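Local coordinates for putative secreted glycosylhydrolase (Parabacteroides distasonis ATCC 8503, PDB 3IMM), which is a putative secreted glycosyl hydrolase of the 3-keto-disaccharide hydrolase family, probably cleaving sugar linkages, at residues A[110-115]-A[139-144]. Sequence-based numbering, arbitrary orientation.
Sequences AVQDKV and NGKKVT
The amide of Asn139 meets Val115 edge-on. Its ND2 donates to Val115 O at 2.9 Å, and that oxygen lies nearly in the amide plane. The contact ties a loop to strand 141-147, an outermost strand of the six-stranded antiparallel sheet, in a fold of the concanavalin clan. The nitrogen itself stands above the carbonyl plane of Val115, about 36° out of it. Its OD1 accepts from His124 N, and ND2 is also bonded to Asn123 OD1, so bonds at both OD1 and ND2 fix the rotation of the amide. The second flat group, the amide of Gln112, brings only OE1 near the aliphatic CD of Lys141, the two chains crossing at about a right angle. Val143 and Thr144 form a classic beta bulge opposite Val136. Val115 points at the strand; its CG1, anti to the backbone N (chi1 177°), rests on Lys141 CG at 3.9 Å, while CG2 touches Val143 CG1, the two side chains passing in opposite directions. Replacing Asn139 with a leucine would probably leave Val115 O and Asn123 OD1 without their ND2 donor and His124 N without OD1. At the far end Thr144 OG1, bonded to Gly102 O, lies beside Ala110. Next to it, Val111 N donates to Val143 O at 2.9 Å, and Val111 CG2 sits 3.4 Å from that same Val143 O.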
loop_
_atom_site.group_PDB
_atom_site.type_symbol
_atom_site.label_atom_id
_atom_site.label_comp_id
_atom_site.label_asym_id
_atom_site.label_seq_id
_atom_site.Cartn_x
_atom_site.Cartn_y
_atom_site.Cartn_z
ATOM N N ALA A 110 8.911 4.361 -8.276
ATOM C CA ALA A 110 9.571 3.057 -8.405
ATOM C C ALA A 110 10.724 3.228 -9.387
ATOM O O ALA A 110 10.726 4.163 -10.184
ATOM C CB ALA A 110 8.593 1.996 -8.869
ATOM N N VAL A 111 11.741 2.363 -9.305
ATOM C CA VAL A 111 12.901 2.510 -10.189
ATOM C C VAL A 111 12.579 2.015 -11.605
ATOM O O VAL A 111 13.122 2.542 -12.585
ATOM C CB VAL A 111 14.236 1.893 -9.632
ATOM C CG1 VAL A 111 14.788 2.777 -8.464
ATOM C CG2 VAL A 111 14.112 0.430 -9.232
ATOM N N GLN A 112 11.698 1.020 -11.726
ATOM C CA GLN A 112 11.185 0.640 -13.052
ATOM C C GLN A 112 9.695 0.553 -12.935
ATOM O O GLN A 112 9.185 0.244 -11.858
ATOM C CB GLN A 112 11.689 -0.724 -13.542
ATOM C CG GLN A 112 12.841 -1.405 -12.765
ATOM C CD GLN A 112 12.942 -2.935 -13.069
ATOM O OE1 GLN A 112 13.523 -3.715 -12.284
ATOM N NE2 GLN A 112 12.358 -3.357 -14.207
ATOM N N ASP A 113 8.987 0.816 -14.031
ATOM C CA ASP A 113 7.543 0.552 -14.031
ATOM C C ASP A 113 7.287 -0.627 -14.960
ATOM O O ASP A 113 8.212 -1.167 -15.595
ATOM C CB ASP A 113 6.667 1.792 -14.374
ATOM C CG ASP A 113 6.697 2.164 -15.875
ATOM O OD1 ASP A 113 7.746 1.900 -16.550
ATOM O OD2 ASP A 113 5.675 2.725 -16.363
ATOM N N LYS A 114 6.013 -1.002 -14.988
ATOM C CA LYS A 114 5.539 -2.182 -15.663
ATOM C C LYS A 114 6.319 -3.421 -15.193
ATOM O O LYS A 114 6.493 -4.387 -15.927
ATOM C CB LYS A 114 5.590 -1.966 -17.166
ATOM C CG LYS A 114 4.746 -0.805 -17.648
ATOM C CD LYS A 114 4.748 -0.770 -19.191
ATOM C CE LYS A 114 3.947 0.406 -19.711
ATOM N NZ LYS A 114 3.499 0.149 -21.109
ATOM N N VAL A 115 6.733 -3.399 -13.933
ATOM C CA VAL A 115 7.043 -4.645 -13.208
ATOM C C VAL A 115 5.731 -5.377 -12.819
ATOM O O VAL A 115 5.687 -6.596 -12.721
ATOM C CB VAL A 115 7.919 -4.349 -12.004
ATOM C CG1 VAL A 115 8.203 -5.623 -11.185
ATOM C CG2 VAL A 115 9.236 -3.653 -12.505
ATOM N N ASN A 139 7.034 -8.629 -7.554
ATOM C CA ASN A 139 7.351 -9.705 -8.466
ATOM C C ASN A 139 8.850 -10.068 -8.475
ATOM O O ASN A 139 9.447 -10.332 -9.513
ATOM C CB ASN A 139 6.790 -9.376 -9.867
ATOM C CG ASN A 139 5.288 -9.265 -9.845
ATOM O OD1 ASN A 139 4.628 -9.974 -9.054
ATOM N ND2 ASN A 139 4.732 -8.333 -10.608
ATOM N N GLY A 140 9.435 -10.067 -7.283
ATOM C CA GLY A 140 10.813 -10.410 -7.094
ATOM C C GLY A 140 11.804 -9.317 -7.441
ATOM O O GLY A 140 12.978 -9.559 -7.406
ATOM N N LYS A 141 11.339 -8.114 -7.743
ATOM C CA LYS A 141 12.223 -6.976 -8.095
ATOM C C LYS A 141 12.181 -5.923 -7.013
ATOM O O LYS A 141 11.092 -5.455 -6.624
ATOM C CB LYS A 141 11.785 -6.314 -9.380
ATOM C CG LYS A 141 11.680 -7.210 -10.598
ATOM C CD LYS A 141 13.016 -7.487 -11.220
ATOM C CE LYS A 141 12.923 -8.349 -12.471
ATOM N NZ LYS A 141 14.163 -9.182 -12.764
ATOM N N LYS A 142 13.359 -5.523 -6.534
ATOM C CA LYS A 142 13.446 -4.415 -5.607
ATOM C C LYS A 142 13.144 -3.122 -6.364
ATOM O O LYS A 142 14.007 -2.596 -7.071
ATOM C CB LYS A 142 14.829 -4.385 -4.972
ATOM C CG LYS A 142 14.976 -3.375 -3.853
ATOM C CD LYS A 142 16.140 -3.747 -2.923
ATOM C CE LYS A 142 17.486 -3.511 -3.518
ATOM N NZ LYS A 142 17.600 -2.219 -4.239
ATOM N N VAL A 143 11.937 -2.601 -6.185
ATOM C CA VAL A 143 11.498 -1.436 -6.929
ATOM C C VAL A 143 11.617 -0.103 -6.176
ATOM O O VAL A 143 11.793 0.917 -6.802
ATOM C CB VAL A 143 10.080 -1.594 -7.536
ATOM C CG1 VAL A 143 10.124 -2.712 -8.595
ATOM C CG2 VAL A 143 9.034 -1.883 -6.494
ATOM N N THR A 144 11.569 -0.121 -4.853
ATOM C CA THR A 144 11.447 1.118 -4.090
ATOM C C THR A 144 12.139 0.949 -2.773
ATOM O O THR A 144 11.987 -0.077 -2.107
ATOM C CB THR A 144 9.944 1.494 -3.885
ATOM O OG1 THR A 144 9.310 1.498 -5.168
ATOM C CG2 THR A 144 9.761 2.855 -3.184
#